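Local coordinates for peptide chain release factor subunit 1 (Aeropyrum pernix, PDB 3AGK), which probably directs the release of the finished peptide from the ribosome when any of the three stop codons is reached, at residues L10-L20 and C108-P116. Sequence-based numbering, arbitrary orientation.
Sequences LTISKRELARL and CFMFSPPEP
The ring of F111 fills the angle between segment 10-20 and the edge of the N-terminal domain's antiparallel sheet, meeting I12, L17 and L20. Its CB lies beside L10 O. With chi1 at 60°, CG sits between the backbone N and carbonyl carbon, turning the ring to the helix. From there CD1 meets I12 CD1 at 3.4 Å, CE1 touches I12 CD1 and L17 CD2, CZ reaches L17 CD2 and L20 CD2, and CE2 meets L20 CD2 at 3.5 Å. Branched aliphatics suit these places because their methyls fit around a flat ring. L20 spreads its other methyl, CD1, to F109 CD2. An alanine in place of F111 would probably leave I12 CD1, L17 CD2 and L20 CD2 without their common partner and open a gap between the helix and the strand.

Next to the ring, the backbones form a single parallel bridge at T11 and S112. S112 N bonds to L10 O (2.9 Å, 177°), and I12 N to S112 O at 3.0 Å. P114 N lies 3.3 Å from I12 O at the next rung but has no hydrogen to give, ending the pairing after two bonds; its CG packs against I12 O and K14 CG, its CD against L17 CD1. S13, the N-cap, and E16 form a capping box. Polar backbone pairing thus fixes the approach to the helix, while apolar packing seats its first turns beside strand 107-111.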
# COMPACT_ATOMS: atom_id res chain seq x y z
N LEU A 10 -17.27 5.04 -20.57
CA LEU A 10 -17.20 4.95 -19.11
C LEU A 10 -15.79 4.65 -18.58
O LEU A 10 -15.55 4.74 -17.37
CB LEU A 10 -18.13 3.85 -18.57
CG LEU A 10 -19.59 4.09 -18.18
CD1 LEU A 10 -19.79 5.45 -17.53
CD2 LEU A 10 -20.47 3.94 -19.39
N THR A 11 -14.87 4.26 -19.46
CA THR A 11 -13.55 3.81 -19.02
C THR A 11 -12.66 4.95 -18.50
O THR A 11 -12.66 6.05 -19.06
CB THR A 11 -12.81 3.01 -20.12
OG1 THR A 11 -13.66 1.96 -20.59
CG2 THR A 11 -11.53 2.40 -19.57
N ILE A 12 -11.94 4.68 -17.42
CA ILE A 12 -11.01 5.65 -16.84
C ILE A 12 -9.63 5.02 -16.75
O ILE A 12 -9.49 3.80 -16.68
CB ILE A 12 -11.44 6.09 -15.43
CG1 ILE A 12 -11.39 4.91 -14.46
CG2 ILE A 12 -12.83 6.76 -15.46
CD1 ILE A 12 -11.81 5.26 -13.04
N SER A 13 -8.60 5.85 -16.74
CA SER A 13 -7.23 5.38 -16.68
C SER A 13 -6.86 5.01 -15.25
O SER A 13 -7.61 5.28 -14.32
CB SER A 13 -6.29 6.47 -17.15
OG SER A 13 -6.40 7.60 -16.30
N LYS A 14 -5.68 4.42 -15.09
CA LYS A 14 -5.13 4.17 -13.77
C LYS A 14 -4.83 5.46 -13.03
O LYS A 14 -4.90 5.51 -11.80
CB LYS A 14 -3.86 3.31 -13.88
CG LYS A 14 -4.11 1.96 -14.52
CD LYS A 14 -2.88 1.08 -14.50
CE LYS A 14 -3.15 -0.24 -15.18
NZ LYS A 14 -2.04 -1.23 -14.99
N ARG A 15 -4.52 6.52 -13.76
CA ARG A 15 -4.24 7.80 -13.12
C ARG A 15 -5.51 8.39 -12.48
O ARG A 15 -5.47 8.91 -11.37
CB ARG A 15 -3.59 8.79 -14.09
CG ARG A 15 -4.51 9.29 -15.19
CD ARG A 15 -3.95 10.54 -15.86
NE ARG A 15 -2.63 10.30 -16.44
CZ ARG A 15 -2.42 9.94 -17.70
NH1 ARG A 15 -1.18 9.75 -18.14
NH2 ARG A 15 -3.44 9.77 -18.52
N GLU A 16 -6.63 8.30 -13.18
CA GLU A 16 -7.88 8.76 -12.59
C GLU A 16 -8.44 7.77 -11.56
O GLU A 16 -9.02 8.17 -10.56
CB GLU A 16 -8.91 9.11 -13.67
CG GLU A 16 -8.80 8.30 -14.95
CD GLU A 16 -9.31 9.06 -16.16
OE1 GLU A 16 -9.25 8.53 -17.29
OE2 GLU A 16 -9.77 10.21 -15.99
N LEU A 17 -8.25 6.48 -11.80
CA LEU A 17 -8.74 5.47 -10.87
C LEU A 17 -8.20 5.72 -9.46
O LEU A 17 -8.94 5.61 -8.47
CB LEU A 17 -8.33 4.06 -11.33
CG LEU A 17 -9.31 2.89 -11.12
CD1 LEU A 17 -8.54 1.60 -10.97
CD2 LEU A 17 -10.32 3.08 -9.96
N ALA A 18 -6.92 6.07 -9.37
CA ALA A 18 -6.25 6.30 -8.09
C ALA A 18 -6.76 7.55 -7.39
O ALA A 18 -6.99 7.55 -6.18
CB ALA A 18 -4.76 6.38 -8.27
N ARG A 19 -6.90 8.64 -8.16
CA ARG A 19 -7.50 9.85 -7.63
C ARG A 19 -8.84 9.52 -6.97
O ARG A 19 -9.12 9.94 -5.84
CB ARG A 19 -7.71 10.85 -8.76
CG ARG A 19 -8.19 12.23 -8.31
CD ARG A 19 -8.20 13.20 -9.47
NE ARG A 19 -8.19 14.59 -9.02
CZ ARG A 19 -8.88 15.57 -9.59
NH1 ARG A 19 -9.65 15.31 -10.65
NH2 ARG A 19 -8.82 16.80 -9.11
N LEU A 20 -9.67 8.77 -7.69
CA LEU A 20 -10.98 8.35 -7.23
C LEU A 20 -10.84 7.48 -5.99
O LEU A 20 -11.58 7.64 -5.01
CB LEU A 20 -11.67 7.56 -8.34
CG LEU A 20 -13.11 7.10 -8.16
CD1 LEU A 20 -14.08 8.27 -8.02
CD2 LEU A 20 -13.50 6.22 -9.33
N CYS A 108 -23.76 7.92 -6.53
CA CYS A 108 -23.61 6.64 -7.21
C CYS A 108 -22.46 6.68 -8.20
O CYS A 108 -22.64 7.12 -9.33
CB CYS A 108 -24.90 6.28 -7.95
SG CYS A 108 -25.17 4.51 -8.17
N PHE A 109 -21.27 6.23 -7.78
CA PHE A 109 -20.12 6.22 -8.69
C PHE A 109 -20.28 5.09 -9.69
O PHE A 109 -20.65 3.98 -9.31
CB PHE A 109 -18.81 6.08 -7.91
CG PHE A 109 -18.63 7.10 -6.82
CD1 PHE A 109 -19.23 6.91 -5.58
CD2 PHE A 109 -17.88 8.24 -7.03
CE1 PHE A 109 -19.08 7.85 -4.56
CE2 PHE A 109 -17.72 9.19 -6.02
CZ PHE A 109 -18.32 8.99 -4.79
N MET A 110 -20.05 5.37 -10.97
CA MET A 110 -20.10 4.31 -11.97
C MET A 110 -19.02 4.49 -13.00
O MET A 110 -18.86 5.58 -13.52
CB MET A 110 -21.46 4.23 -12.66
CG MET A 110 -21.54 2.99 -13.56
SD MET A 110 -23.08 2.75 -14.46
CE MET A 110 -23.29 4.33 -15.27
N PHE A 111 -18.26 3.44 -13.30
CA PHE A 111 -17.24 3.55 -14.34
C PHE A 111 -16.78 2.21 -14.88
O PHE A 111 -17.17 1.13 -14.38
CB PHE A 111 -16.03 4.32 -13.82
CG PHE A 111 -15.38 3.69 -12.63
CD1 PHE A 111 -14.27 2.87 -12.78
CD2 PHE A 111 -15.88 3.90 -11.35
CE1 PHE A 111 -13.67 2.27 -11.69
CE2 PHE A 111 -15.29 3.31 -10.25
CZ PHE A 111 -14.17 2.49 -10.42
N SER A 112 -15.97 2.28 -15.93
CA SER A 112 -15.27 1.09 -16.40
C SER A 112 -13.80 1.24 -16.02
O SER A 112 -13.22 2.30 -16.18
CB SER A 112 -15.48 0.88 -17.90
OG SER A 112 -14.89 -0.34 -18.33
N PRO A 113 -13.19 0.17 -15.48
CA PRO A 113 -11.81 0.26 -15.00
C PRO A 113 -10.78 0.08 -16.13
O PRO A 113 -11.12 -0.48 -17.17
CB PRO A 113 -11.73 -0.92 -14.02
CG PRO A 113 -12.70 -1.92 -14.56
CD PRO A 113 -13.82 -1.13 -15.18
N PRO A 114 -9.54 0.54 -15.92
CA PRO A 114 -8.52 0.44 -16.97
C PRO A 114 -8.24 -1.02 -17.29
O PRO A 114 -7.83 -1.37 -18.40
CB PRO A 114 -7.27 1.07 -16.33
CG PRO A 114 -7.71 1.68 -15.05
CD PRO A 114 -8.98 1.01 -14.64
N GLU A 115 -8.49 -1.85 -16.29
CA GLU A 115 -8.25 -3.28 -16.32
C GLU A 115 -9.58 -4.04 -16.36
O GLU A 115 -10.53 -3.65 -15.68
CB GLU A 115 -7.51 -3.68 -15.04
CG GLU A 115 -8.34 -3.48 -13.74
CD GLU A 115 -7.93 -2.24 -12.94
OE1 GLU A 115 -7.41 -1.28 -13.55
OE2 GLU A 115 -8.11 -2.22 -11.71
N PRO A 116 -9.65 -5.13 -17.13
CA PRO A 116 -10.89 -5.90 -17.18
C PRO A 116 -11.10 -6.67 -15.87
O PRO A 116 -10.20 -7.38 -15.43
CB PRO A 116 -10.66 -6.90 -18.32
CG PRO A 116 -9.38 -6.47 -18.99
CD PRO A 116 -8.60 -5.72 -17.97